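Local coordinates for protein cystalysin (Treponema denticola, PDB 1C7N) that belongs to the class I and II aminotransferase family of pyridoxal-5'-phosphate enzymes and carries that cofactor covalently bound in its pocket, at residues A[78-83]-A[206-210]; A[237-241]-A[290-294]; A[315-319]-A[330-335]; A[339-343]-A[355-359]. All coordinates share one frame; numbering follows the deposited sequence.

Interaction 1 of 4, residues A[78-83]-A[206-210]. With PLP (pyridoxal-5'-phosphate), chain I.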
loop_
_atom_site.group_PDB
_atom_site.type_symbol
_atom_site.label_atom_id
_atom_site.label_comp_id
_atom_site.label_asym_id
_atom_site.label_seq_id
_atom_site.Cartn_x
_atom_site.Cartn_y
_atom_site.Cartn_z
ATOM N N TRP A 78 22.076 5.801 -4.026
ATOM C CA TRP A 78 21.671 5.629 -5.421
ATOM C C TRP A 78 21.535 6.995 -6.104
ATOM O O TRP A 78 22.006 7.190 -7.221
ATOM C CB TRP A 78 20.348 4.854 -5.496
ATOM C CG TRP A 78 19.838 4.603 -6.900
ATOM C CD1 TRP A 78 18.915 5.341 -7.584
ATOM C CD2 TRP A 78 20.198 3.514 -7.760
ATOM N NE1 TRP A 78 18.673 4.775 -8.818
ATOM C CE2 TRP A 78 19.447 3.655 -8.951
ATOM C CE3 TRP A 78 21.081 2.432 -7.641
ATOM C CZ2 TRP A 78 19.550 2.750 -10.013
ATOM C CZ3 TRP A 78 21.183 1.534 -8.699
ATOM C CH2 TRP A 78 20.420 1.699 -9.868
ATOM N N MET A 79 20.910 7.951 -5.427
ATOM C CA MET A 79 20.746 9.279 -6.010
ATOM C C MET A 79 22.096 9.927 -6.286
ATOM O O MET A 79 22.262 10.616 -7.292
ATOM C CB MET A 79 19.932 10.188 -5.091
ATOM C CG MET A 79 18.537 9.675 -4.792
ATOM S SD MET A 79 17.666 9.070 -6.262
ATOM C CE MET A 79 16.386 8.093 -5.467
ATOM N N LYS A 80 23.059 9.702 -5.394
ATOM C CA LYS A 80 24.388 10.282 -5.557
ATOM C C LYS A 80 25.157 9.665 -6.712
ATOM O O LYS A 80 25.526 10.354 -7.657
ATOM C CB LYS A 80 25.214 10.123 -4.277
ATOM C CG LYS A 80 26.641 10.635 -4.431
ATOM C CD LYS A 80 27.493 10.384 -3.198
ATOM C CE LYS A 80 28.933 10.826 -3.439
ATOM N NZ LYS A 80 28.990 12.232 -3.938
ATOM N N ASP A 81 25.399 8.361 -6.629
ATOM C CA ASP A 81 26.144 7.647 -7.660
ATOM C C ASP A 81 25.500 7.669 -9.046
ATOM O O ASP A 81 26.186 7.837 -10.050
ATOM C CB ASP A 81 26.355 6.190 -7.239
ATOM C CG ASP A 81 27.040 6.060 -5.884
ATOM O OD1 ASP A 81 27.646 7.044 -5.414
ATOM O OD2 ASP A 81 26.980 4.961 -5.294
ATOM N N ARG A 82 24.184 7.503 -9.100
ATOM C CA ARG A 82 23.471 7.461 -10.370
ATOM C C ARG A 82 23.017 8.796 -10.945
ATOM O O ARG A 82 22.883 8.929 -12.161
ATOM C CB ARG A 82 22.259 6.538 -10.241
ATOM C CG ARG A 82 22.610 5.070 -10.177
ATOM C CD ARG A 82 22.800 4.505 -11.573
ATOM N NE ARG A 82 23.300 3.134 -11.550
ATOM C CZ ARG A 82 23.196 2.283 -12.565
ATOM N NH1 ARG A 82 22.602 2.657 -13.692
ATOM N NH2 ARG A 82 23.688 1.055 -12.452
ATOM N N HIS A 83 22.778 9.784 -10.088
ATOM C CA HIS A 83 22.304 11.069 -10.582
ATOM C C HIS A 83 22.999 12.335 -10.080
ATOM O O HIS A 83 22.473 13.432 -10.264
ATOM C CB HIS A 83 20.797 11.180 -10.324
ATOM C CG HIS A 83 19.991 10.104 -10.986
ATOM N ND1 HIS A 83 19.654 8.926 -10.352
ATOM C CD2 HIS A 83 19.487 10.014 -12.238
ATOM C CE1 HIS A 83 18.974 8.159 -11.186
ATOM N NE2 HIS A 83 18.858 8.796 -12.336
ATOM N N HIS A 206 10.939 7.251 -14.294
ATOM C CA HIS A 206 11.690 6.638 -15.385
ATOM C C HIS A 206 13.129 7.142 -15.450
ATOM O O HIS A 206 13.811 6.911 -16.453
ATOM C CB HIS A 206 11.056 6.953 -16.745
ATOM C CG HIS A 206 9.686 6.383 -16.944
ATOM N ND1 HIS A 206 8.537 7.079 -16.637
ATOM C CD2 HIS A 206 9.283 5.210 -17.484
ATOM C CE1 HIS A 206 7.485 6.362 -16.989
ATOM N NE2 HIS A 206 7.910 5.224 -17.505
ATOM N N PHE A 207 13.621 7.816 -14.414
ATOM C CA PHE A 207 14.972 8.358 -14.543
ATOM C C PHE A 207 16.164 7.398 -14.622
ATOM O O PHE A 207 17.281 7.845 -14.879
ATOM C CB PHE A 207 15.226 9.498 -13.518
ATOM C CG PHE A 207 15.432 9.054 -12.085
ATOM C CD1 PHE A 207 15.739 10.007 -11.112
ATOM C CD2 PHE A 207 15.330 7.725 -11.702
ATOM C CE1 PHE A 207 15.943 9.641 -9.775
ATOM C CE2 PHE A 207 15.533 7.349 -10.367
ATOM C CZ PHE A 207 15.839 8.310 -9.407
ATOM N N ASP A 208 15.941 6.095 -14.443
ATOM C CA ASP A 208 17.041 5.131 -14.562
ATOM C C ASP A 208 16.995 4.455 -15.927
ATOM O O ASP A 208 17.917 3.726 -16.295
ATOM C CB ASP A 208 16.963 4.028 -13.502
ATOM C CG ASP A 208 17.050 4.558 -12.095
ATOM O OD1 ASP A 208 17.959 5.363 -11.813
ATOM O OD2 ASP A 208 16.211 4.156 -11.263
ATOM N N LEU A 209 15.914 4.684 -16.669
ATOM C CA LEU A 209 15.739 4.073 -17.983
ATOM C C LEU A 209 16.032 5.070 -19.096
ATOM O O LEU A 209 15.125 5.553 -19.785
ATOM C CB LEU A 209 14.311 3.519 -18.105
ATOM C CG LEU A 209 14.007 2.391 -17.108
ATOM C CD1 LEU A 209 12.507 2.215 -16.935
ATOM C CD2 LEU A 209 14.650 1.100 -17.579
ATOM N N ILE A 210 17.318 5.366 -19.260
ATOM C CA ILE A 210 17.788 6.314 -20.267
ATOM C C ILE A 210 18.526 5.578 -21.380
ATOM O O ILE A 210 19.336 4.689 -21.113
ATOM C CB ILE A 210 18.756 7.342 -19.635
ATOM C CG1 ILE A 210 18.125 7.953 -18.381
ATOM C CG2 ILE A 210 19.103 8.431 -20.648
ATOM C CD1 ILE A 210 16.814 8.675 -18.633
HETATM N N1 PLP I . 4.409 7.924 -13.292
HETATM C C2 PLP I . 4.632 7.648 -14.655
HETATM C C2A PLP I . 4.975 8.856 -15.508
HETATM C C3 PLP I . 4.602 6.236 -15.044
HETATM O O3 PLP I . 4.707 6.051 -16.361
HETATM C C4 PLP I . 4.408 5.242 -14.055
HETATM C C4A PLP I . 4.468 3.818 -14.383
HETATM C C5 PLP I . 4.219 5.676 -12.634
HETATM C C6 PLP I . 4.200 6.999 -12.299
HETATM C C5A PLP I . 4.387 4.587 -11.579
HETATM O O4P PLP I . 3.422 4.298 -10.648
HETATM P P PLP I . 3.905 3.175 -9.575
HETATM O O1P PLP I . 2.641 2.794 -8.948
HETATM O O2P PLP I . 4.856 3.839 -8.596
HETATM O O3P PLP I . 4.547 2.047 -10.259
#
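With chi1 of 75°, Phe207 holds its ring between its own backbone N and carbonyl carbon, facing helix 69-83, where His83, its CG beside the backbone N, lays its imidazole over one face of the phenyl ring. The two rings form a face-to-face stack, centroids 3.9 Å apart and planes at 19°, with His83 CE1 above the centre of the phenyl ring. At the rim of the same ring Met79 makes a Met-aromatic contact, SD 3.7 Å from Phe207 CZ and near the ring plane.

The stacked imidazole is also fixed at its edge. His83 NE2 donates to Phe207 O at 3.1 Å in an almost straight bond (175°); the acceptor lies in the imidazole plane, although the donor stands above the carbonyl plane. Trp78 NE1 gives a more bent bond to Asp208 OD1, 3.1 Å long, met on the syn side but well out of the carboxylate plane. Asp208 OD2 is bonded to Thr239.

Phe207 and Asp208 are the central residues of a type I turn, His206 to Leu209, that opens with a residue of the pyridoxal-5'-phosphate pocket. Bonds to both carboxylate oxygens restrict rotation of buried Asp208, and they would be expected to stabilise its negative charge.

Interaction 2 of 4, residues A[237-241]-A[290-294]. With PLP (pyridoxal-5'-phosphate), chain I.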
loop_
_atom_site.group_PDB
_atom_site.type_symbol
_atom_site.label_atom_id
_atom_site.label_comp_id
_atom_site.label_asym_id
_atom_site.label_seq_id
_atom_site.Cartn_x
_atom_site.Cartn_y
_atom_site.Cartn_z
ATOM N N SER A 237 10.357 0.734 -9.034
ATOM C CA SER A 237 9.372 -0.070 -9.774
ATOM C C SER A 237 9.488 -0.150 -11.297
ATOM O O SER A 237 9.471 -1.247 -11.858
ATOM C CB SER A 237 7.944 0.355 -9.394
ATOM O OG SER A 237 7.767 1.754 -9.482
ATOM N N LYS A 238 9.569 0.986 -11.981
ATOM C CA LYS A 238 9.693 0.937 -13.432
ATOM C C LYS A 238 11.065 0.382 -13.817
ATOM O O LYS A 238 11.189 -0.450 -14.723
ATOM C CB LYS A 238 9.497 2.334 -14.033
ATOM C CG LYS A 238 8.034 2.704 -14.226
ATOM C CD LYS A 238 7.398 1.828 -15.310
ATOM C CE LYS A 238 5.884 2.051 -15.469
ATOM N NZ LYS A 238 5.532 3.410 -15.057
ATOM N N THR A 239 12.092 0.823 -13.101
ATOM C CA THR A 239 13.462 0.386 -13.370
ATOM C C THR A 239 13.670 -1.128 -13.286
ATOM O O THR A 239 14.279 -1.726 -14.174
ATOM C CB THR A 239 14.453 1.046 -12.389
ATOM O OG1 THR A 239 14.228 2.461 -12.357
ATOM C CG2 THR A 239 15.900 0.769 -12.815
ATOM N N PHE A 240 13.161 -1.750 -12.225
ATOM C CA PHE A 240 13.365 -3.185 -12.032
ATOM C C PHE A 240 12.125 -4.072 -12.164
ATOM O O PHE A 240 12.112 -5.220 -11.706
ATOM C CB PHE A 240 14.034 -3.412 -10.674
ATOM C CG PHE A 240 15.326 -2.653 -10.509
ATOM C CD1 PHE A 240 15.350 -1.415 -9.874
ATOM C CD2 PHE A 240 16.519 -3.163 -11.022
ATOM C CE1 PHE A 240 16.544 -0.697 -9.752
ATOM C CE2 PHE A 240 17.715 -2.453 -10.905
ATOM C CZ PHE A 240 17.727 -1.219 -10.269
ATOM N N ASN A 241 11.085 -3.535 -12.796
ATOM C CA ASN A 241 9.846 -4.275 -13.022
ATOM C C ASN A 241 9.198 -4.793 -11.734
ATOM O O ASN A 241 8.788 -5.959 -11.658
ATOM C CB ASN A 241 10.129 -5.441 -13.982
ATOM C CG ASN A 241 8.866 -6.084 -14.520
ATOM O OD1 ASN A 241 7.797 -5.479 -14.524
ATOM N ND2 ASN A 241 8.991 -7.317 -15.000
ATOM N N LYS A 290 24.001 -4.622 -12.883
ATOM C CA LYS A 290 24.377 -5.312 -14.117
ATOM C C LYS A 290 23.147 -5.754 -14.899
ATOM O O LYS A 290 23.147 -5.754 -16.128
ATOM C CB LYS A 290 25.226 -6.550 -13.820
ATOM C CG LYS A 290 26.515 -6.303 -13.056
ATOM C CD LYS A 290 27.499 -5.449 -13.821
ATOM C CE LYS A 290 28.878 -5.540 -13.176
ATOM N NZ LYS A 290 28.817 -5.351 -11.696
ATOM N N TRP A 291 22.102 -6.155 -14.180
ATOM C CA TRP A 291 20.885 -6.596 -14.837
ATOM C C TRP A 291 20.277 -5.415 -15.591
ATOM O O TRP A 291 19.843 -5.553 -16.734
ATOM C CB TRP A 291 19.888 -7.139 -13.810
ATOM C CG TRP A 291 18.587 -7.552 -14.420
ATOM C CD1 TRP A 291 18.261 -8.778 -14.929
ATOM C CD2 TRP A 291 17.446 -6.716 -14.617
ATOM N NE1 TRP A 291 16.976 -8.752 -15.435
ATOM C CE2 TRP A 291 16.458 -7.496 -15.255
ATOM C CE3 TRP A 291 17.162 -5.375 -14.318
ATOM C CZ2 TRP A 291 15.205 -6.979 -15.600
ATOM C CZ3 TRP A 291 15.918 -4.867 -14.660
ATOM C CH2 TRP A 291 14.955 -5.670 -15.294
ATOM N N LEU A 292 20.262 -4.250 -14.950
ATOM C CA LEU A 292 19.715 -3.047 -15.565
ATOM C C LEU A 292 20.474 -2.669 -16.841
ATOM O O LEU A 292 19.865 -2.223 -17.817
ATOM C CB LEU A 292 19.755 -1.880 -14.571
ATOM C CG LEU A 292 19.237 -0.533 -15.079
ATOM C CD1 LEU A 292 17.819 -0.692 -15.620
ATOM C CD2 LEU A 292 19.259 0.476 -13.949
ATOM N N ASP A 293 21.796 -2.836 -16.835
ATOM C CA ASP A 293 22.596 -2.512 -18.017
ATOM C C ASP A 293 22.159 -3.396 -19.175
ATOM O O ASP A 293 21.983 -2.927 -20.304
ATOM C CB ASP A 293 24.096 -2.736 -17.764
ATOM C CG ASP A 293 24.672 -1.773 -16.743
ATOM O OD1 ASP A 293 24.227 -0.608 -16.695
ATOM O OD2 ASP A 293 25.592 -2.180 -15.999
ATOM N N GLY A 294 21.993 -4.682 -18.888
ATOM C CA GLY A 294 21.571 -5.620 -19.911
ATOM C C GLY A 294 20.165 -5.335 -20.409
ATOM O O GLY A 294 19.874 -5.492 -21.600
HETATM N N1 PLP I . 4.409 7.924 -13.292
HETATM C C2 PLP I . 4.632 7.648 -14.655
HETATM C C2A PLP I . 4.975 8.856 -15.508
HETATM C C3 PLP I . 4.602 6.236 -15.044
HETATM O O3 PLP I . 4.707 6.051 -16.361
HETATM C C4 PLP I . 4.408 5.242 -14.055
HETATM C C4A PLP I . 4.468 3.818 -14.383
HETATM C C5 PLP I . 4.219 5.676 -12.634
HETATM C C6 PLP I . 4.200 6.999 -12.299
HETATM C C5A PLP I . 4.387 4.587 -11.579
HETATM O O4P PLP I . 3.422 4.298 -10.648
HETATM P P PLP I . 3.905 3.175 -9.575
HETATM O O1P PLP I . 2.641 2.794 -8.948
HETATM O O2P PLP I . 4.856 3.839 -8.596
HETATM O O3P PLP I . 4.547 2.047 -10.259
#
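Thr239 and Leu292 meet through methyl groups: Thr239 CG2 lies 3.6 Å from Leu292 CD2 and almost as close to CD1, so one methyl sits against both branches of the leucine. Beside them the indole of Trp291 presents its rim to the short helix 237-240. Trp291 CZ3 comes within 3.6 Å of Thr239 O, which lies in the indole plane, and this buried carbonyl has no hydrogen-bonding partner in the model. Phe240 and Trp291 run past one another in opposite senses, with Phe240 CD2 4.0 Å from Trp291 CE3.

Torsions and neighbours explain these positions. In Thr239 the methyl is anti to the backbone N while OG1 (chi1 -50°) lies beside it, which separates the apolar branch facing helix 289-313 from the hydroxyl, whose partner is Asp208. Thr239 CG2 also stands over one face of the Phe240 ring, toward the rim. Farther out, Trp78 and Tyr285 touch Phe240, and Tyr3 meets Trp291 edge-to-face. Asn241 ends the short helix with positive phi in a Schellman motif.

The other side of this helix carries the cofactor: Lys238 NZ is joined to PLP C4A at 1.3 Å, and Ser237 OG makes a weak bond to PLP O3P at 3.3 Å. A lysine linked to C4A as an internal aldimine is characteristic of pyridoxal-5'-phosphate enzymes, here in the aminotransferase class I and II fold (fold type I).

Interaction 3 of 4, residues A[315-319]-A[330-335]; sequences PEIKA and IDFRAL
Ile317 CG2 sits over the face of the Phe332 ring, 3.8 Å from its centroid and only 7° off the ring normal, a well-centred CH-pi contact. It forms beside a single antiparallel bridge, the hydrogen-bonded pair Lys318 and Asp331, which joins the loop after helix 289-313 to the end of strand 327-331 at the border of a small antiparallel sheet.

Both branches of Ile317 are used. CG2 is anti to the backbone N and reaches the middle of the ring as well as Ile330 CG2; CG1, with chi1 -57°, carries CD1 toward the ring rim, 3.6 Å from Phe332 CE2. Ala319 CB adds a looser contact with Ile330 CG1. Phe310 of helix 289-313 packs on Ile317 and Met342 of helix 339-350 on Phe332, placing the pair between these helices.

The bridge itself consists of Asp331 N to Lys318 O at 2.8 Å and the longer Lys318 N to Asp331 O at 3.2 Å. Where the strand pairing stops, Ala334 CB packs against Glu316 CG, and a water lies within hydrogen-bonding distance of Glu316 O and Asp331 O and accepts from Ala334 N.

Asp331 meanwhile fixes the turn into the 3-10 segment 333-335. Its OD1 accepts from Arg333 N, an Asx turn, and the guanidinium grips the carboxylate side-on in a salt bridge, both nitrogens standing above the carboxylate plane while the oxygens lie in or near the guanidinium plane. Arg333 NE reaches OD1 at 3.0 Å from the face opposite to that used by Arg333 N, while Arg333 NH2 meets Asp331 OD2 at 3.0 Å.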
loop_
_atom_site.group_PDB
_atom_site.type_symbol
_atom_site.label_atom_id
_atom_site.label_comp_id
_atom_site.label_asym_id
_atom_site.label_seq_id
_atom_site.Cartn_x
_atom_site.Cartn_y
_atom_site.Cartn_z
ATOM N N PRO A 315 6.973 2.633 -44.632
ATOM C CA PRO A 315 7.687 3.911 -44.520
ATOM C C PRO A 315 6.890 5.128 -44.054
ATOM O O PRO A 315 7.460 6.055 -43.477
ATOM C CB PRO A 315 8.236 4.124 -45.933
ATOM C CG PRO A 315 8.375 2.768 -46.469
ATOM C CD PRO A 315 7.128 2.086 -45.991
ATOM N N GLU A 316 5.584 5.141 -44.307
ATOM C CA GLU A 316 4.769 6.284 -43.916
ATOM C C GLU A 316 4.513 6.334 -42.414
ATOM O O GLU A 316 4.120 7.368 -41.878
ATOM C CB GLU A 316 3.434 6.292 -44.680
ATOM C CG GLU A 316 2.395 5.254 -44.249
ATOM C CD GLU A 316 2.656 3.862 -44.796
ATOM O OE1 GLU A 316 1.737 3.017 -44.710
ATOM O OE2 GLU A 316 3.768 3.602 -45.306
ATOM N N ILE A 317 4.733 5.214 -41.742
ATOM C CA ILE A 317 4.555 5.141 -40.292
ATOM C C ILE A 317 5.939 5.408 -39.706
ATOM O O ILE A 317 6.919 4.809 -40.140
ATOM C CB ILE A 317 4.070 3.745 -39.876
ATOM C CG1 ILE A 317 2.766 3.419 -40.607
ATOM C CG2 ILE A 317 3.866 3.690 -38.366
ATOM C CD1 ILE A 317 2.238 2.029 -40.341
ATOM N N LYS A 318 6.025 6.309 -38.733
ATOM C CA LYS A 318 7.314 6.657 -38.139
ATOM C C LYS A 318 7.484 6.212 -36.685
ATOM O O LYS A 318 6.631 6.489 -35.843
ATOM C CB LYS A 318 7.522 8.172 -38.211
ATOM C CG LYS A 318 7.334 8.789 -39.594
ATOM C CD LYS A 318 8.350 8.254 -40.584
ATOM C CE LYS A 318 8.391 9.088 -41.852
ATOM N NZ LYS A 318 7.066 9.165 -42.511
ATOM N N ALA A 319 8.595 5.534 -36.401
ATOM C CA ALA A 319 8.908 5.076 -35.051
ATOM C C ALA A 319 10.308 5.587 -34.706
ATOM O O ALA A 319 11.291 4.856 -34.811
ATOM C CB ALA A 319 8.871 3.547 -34.980
ATOM N N ILE A 330 4.963 5.698 -31.593
ATOM C CA ILE A 330 4.836 5.448 -33.024
ATOM C C ILE A 330 3.750 6.299 -33.668
ATOM O O ILE A 330 2.594 6.275 -33.252
ATOM C CB ILE A 330 4.526 3.965 -33.297
ATOM C CG1 ILE A 330 5.540 3.079 -32.568
ATOM C CG2 ILE A 330 4.604 3.688 -34.796
ATOM C CD1 ILE A 330 5.197 1.619 -32.586
ATOM N N ASP A 331 4.136 7.029 -34.707
ATOM C CA ASP A 331 3.231 7.913 -35.433
ATOM C C ASP A 331 2.528 7.200 -36.592
ATOM O O ASP A 331 3.123 6.980 -37.647
ATOM C CB ASP A 331 4.032 9.111 -35.947
ATOM C CG ASP A 331 3.194 10.090 -36.740
ATOM O OD1 ASP A 331 1.965 9.896 -36.851
ATOM O OD2 ASP A 331 3.779 11.066 -37.250
ATOM N N PHE A 332 1.261 6.845 -36.389
ATOM C CA PHE A 332 0.470 6.159 -37.413
ATOM C C PHE A 332 -0.457 7.107 -38.173
ATOM O O PHE A 332 -1.290 6.663 -38.958
ATOM C CB PHE A 332 -0.409 5.065 -36.790
ATOM C CG PHE A 332 0.312 3.776 -36.492
ATOM C CD1 PHE A 332 1.041 3.621 -35.319
ATOM C CD2 PHE A 332 0.218 2.694 -37.372
ATOM C CE1 PHE A 332 1.664 2.403 -35.021
ATOM C CE2 PHE A 332 0.836 1.474 -37.084
ATOM C CZ PHE A 332 1.560 1.330 -35.906
ATOM N N ARG A 333 -0.318 8.402 -37.938
ATOM C CA ARG A 333 -1.183 9.387 -38.581
ATOM C C ARG A 333 -1.332 9.256 -40.099
ATOM O O ARG A 333 -2.379 9.602 -40.651
ATOM C CB ARG A 333 -0.719 10.805 -38.223
ATOM C CG ARG A 333 -1.112 11.233 -36.817
ATOM C CD ARG A 333 -0.593 12.617 -36.479
ATOM N NE ARG A 333 0.865 12.645 -36.431
ATOM C CZ ARG A 333 1.580 13.738 -36.189
ATOM N NH1 ARG A 333 0.972 14.896 -35.977
ATOM N NH2 ARG A 333 2.901 13.670 -36.147
ATOM N N ALA A 334 -0.306 8.746 -40.773
ATOM C CA ALA A 334 -0.366 8.602 -42.230
ATOM C C ALA A 334 -1.372 7.546 -42.682
ATOM O O ALA A 334 -1.689 7.450 -43.870
ATOM C CB ALA A 334 1.017 8.276 -42.785
ATOM N N LEU A 335 -1.865 6.746 -41.741
ATOM C CA LEU A 335 -2.848 5.722 -42.072
ATOM C C LEU A 335 -4.209 6.366 -42.302
ATOM O O LEU A 335 -5.111 5.744 -42.861
ATOM C CB LEU A 335 -2.969 4.690 -40.945
ATOM C CG LEU A 335 -1.885 3.617 -40.830
ATOM C CD1 LEU A 335 -2.251 2.653 -39.720
ATOM C CD2 LEU A 335 -1.761 2.871 -42.145
HETATM O O HOH W 1 2.427 8.278 -39.900
#

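Interaction 4 of 4, residues A[339-343]-A[355-359]; sequences HKAME and DEGYI
The first turn of helix 339-350 packs on strand 355-356, an outer strand of the small antiparallel sheet with 327-331 and 367-371, and on the 3-10 turn after it, with CA atoms 6.7 Å apart at His339 and Tyr358 and 6.5 Å apart at Glu343 and Glu356. Tyr358 makes the largest share of the contact. With chi1 of 78°, its ring projects toward the helix, and the hydroxyl arrives beside the end of Glu343.

His339 covers one face of that ring. Its CD2 lies 3.3 Å from Tyr358 CG, above the phenyl plane but displaced toward the rim; the two planes are at 41°, so the pair is neither a parallel stack nor an edge-to-face one. Ile359 CG2 lies over the opposite face.

Glu343 stretches out along an extended chain, CG anti to the backbone N (chi1 179°), and accepts from Tyr358 OH through OE2 at 2.7 Å. The hydroxyl approaches on the syn side, somewhat out of the carboxylate plane. Glu343 OE1 takes a salt bridge from Lys340 NZ at 3.1 Å on its syn lone pair, and the same ammonium makes a weak bond to Tyr358 OH at 3.3 Å.

Glu356 folds back at chi2 and rests its carboxylate against Glu343 CA. A water links Glu356 OE2, 2.6 Å away, with His339 O. Glu368 brings a further carboxylate close to Glu356 OE2.

Lys340 and the tyrosine hydroxyl would thus be expected to favour the charged form of Glu343, whereas Glu368 may raise the proton affinity of Glu356.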
loop_
_atom_site.group_PDB
_atom_site.type_symbol
_atom_site.label_atom_id
_atom_site.label_comp_id
_atom_site.label_asym_id
_atom_site.label_seq_id
_atom_site.Cartn_x
_atom_site.Cartn_y
_atom_site.Cartn_z
ATOM N N HIS A 339 -8.689 7.691 -34.167
ATOM C CA HIS A 339 -8.236 6.816 -33.089
ATOM C C HIS A 339 -9.105 5.619 -32.724
ATOM O O HIS A 339 -8.575 4.588 -32.316
ATOM C CB HIS A 339 -7.883 7.616 -31.823
ATOM C CG HIS A 339 -9.011 8.417 -31.252
ATOM N ND1 HIS A 339 -9.410 9.625 -31.781
ATOM C CD2 HIS A 339 -9.781 8.211 -30.157
ATOM C CE1 HIS A 339 -10.373 10.133 -31.033
ATOM N NE2 HIS A 339 -10.617 9.294 -30.040
ATOM N N LYS A 340 -10.423 5.729 -32.865
ATOM C CA LYS A 340 -11.284 4.595 -32.537
ATOM C C LYS A 340 -11.074 3.473 -33.552
ATOM O O LYS A 340 -11.004 2.297 -33.186
ATOM C CB LYS A 340 -12.758 5.016 -32.519
ATOM C CG LYS A 340 -13.074 6.115 -31.514
ATOM C CD LYS A 340 -12.562 5.782 -30.115
ATOM C CE LYS A 340 -13.212 4.530 -29.555
ATOM N NZ LYS A 340 -12.756 4.247 -28.157
ATOM N N ALA A 341 -10.967 3.839 -34.828
ATOM C CA ALA A 341 -10.751 2.858 -35.883
ATOM C C ALA A 341 -9.384 2.189 -35.716
ATOM O O ALA A 341 -9.244 0.984 -35.936
ATOM C CB ALA A 341 -10.844 3.533 -37.263
ATOM N N MET A 342 -8.379 2.977 -35.339
ATOM C CA MET A 342 -7.026 2.461 -35.144
ATOM C C MET A 342 -7.036 1.396 -34.059
ATOM O O MET A 342 -6.536 0.286 -34.249
ATOM C CB MET A 342 -6.069 3.589 -34.732
ATOM C CG MET A 342 -5.713 4.561 -35.851
ATOM S SD MET A 342 -4.646 5.906 -35.270
ATOM C CE MET A 342 -3.171 4.957 -34.828
ATOM N N GLU A 343 -7.617 1.759 -32.923
ATOM C CA GLU A 343 -7.726 0.884 -31.766
ATOM C C GLU A 343 -8.381 -0.438 -32.150
ATOM O O GLU A 343 -7.905 -1.512 -31.792
ATOM C CB GLU A 343 -8.549 1.596 -30.696
ATOM C CG GLU A 343 -8.776 0.820 -29.421
ATOM C CD GLU A 343 -9.480 1.670 -28.394
ATOM O OE1 GLU A 343 -10.635 2.072 -28.648
ATOM O OE2 GLU A 343 -8.875 1.953 -27.343
ATOM N N ASP A 355 -0.679 0.902 -26.140
ATOM C CA ASP A 355 -1.394 1.765 -25.231
ATOM C C ASP A 355 -1.759 2.826 -26.262
ATOM O O ASP A 355 -0.909 3.611 -26.688
ATOM C CB ASP A 355 -0.479 2.299 -24.136
ATOM C CG ASP A 355 -0.873 1.780 -22.762
ATOM O OD1 ASP A 355 -1.258 0.593 -22.675
ATOM O OD2 ASP A 355 -0.801 2.545 -21.775
ATOM N N GLU A 356 -3.010 2.800 -26.713
ATOM C CA GLU A 356 -3.473 3.727 -27.741
ATOM C C GLU A 356 -3.102 5.160 -27.406
ATOM O O GLU A 356 -3.355 5.642 -26.304
ATOM C CB GLU A 356 -4.985 3.583 -27.949
ATOM C CG GLU A 356 -5.413 2.163 -28.331
ATOM C CD GLU A 356 -4.926 1.728 -29.709
ATOM O OE1 GLU A 356 -4.616 0.533 -29.880
ATOM O OE2 GLU A 356 -4.863 2.569 -30.627
ATOM N N GLY A 357 -2.495 5.835 -28.379
ATOM C CA GLY A 357 -2.048 7.201 -28.187
ATOM C C GLY A 357 -3.034 8.181 -27.594
ATOM O O GLY A 357 -2.658 8.998 -26.751
ATOM N N TYR A 358 -4.296 8.098 -28.005
ATOM C CA TYR A 358 -5.306 9.039 -27.526
ATOM C C TYR A 358 -5.569 9.049 -26.023
ATOM O O TYR A 358 -6.061 10.047 -25.489
ATOM C CB TYR A 358 -6.628 8.827 -28.283
ATOM C CG TYR A 358 -7.460 7.642 -27.836
ATOM C CD1 TYR A 358 -8.452 7.792 -26.869
ATOM C CD2 TYR A 358 -7.271 6.378 -28.392
ATOM C CE1 TYR A 358 -9.241 6.715 -26.469
ATOM C CE2 TYR A 358 -8.050 5.290 -27.999
ATOM C CZ TYR A 358 -9.036 5.468 -27.037
ATOM O OH TYR A 358 -9.834 4.415 -26.656
ATOM N N ILE A 359 -5.240 7.965 -25.329
ATOM C CA ILE A 359 -5.489 7.928 -23.892
ATOM C C ILE A 359 -4.584 8.886 -23.123
ATOM O O ILE A 359 -4.837 9.181 -21.954
ATOM C CB ILE A 359 -5.326 6.502 -23.315
ATOM C CG1 ILE A 359 -3.848 6.101 -23.282
ATOM C CG2 ILE A 359 -6.129 5.521 -24.148
ATOM C CD1 ILE A 359 -3.603 4.730 -22.668
HETATM O O HOH W 2 -5.920 4.929 -31.046
#

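In the fold
Following the chain from the N terminus, the four contacts close one after another, none nested or crossing. Interaction 1 closes the longest loop, 122 residues between helix 69-83 and the turn after strand 199-203. Interaction 2 then joins the cofactor-bearing helix 237-240 to the start of helix 289-313. The two touch directly, their centres about 11 Å apart, and both include residues of the cofactor pocket. Helix 289-313 leads on to interactions 3 and 4, short closures around the small antiparallel sheet, their centres about 13 Å apart. Phe332 packs on Met342 between them. The centres of interactions 1 and 4 lie about 32 Å apart.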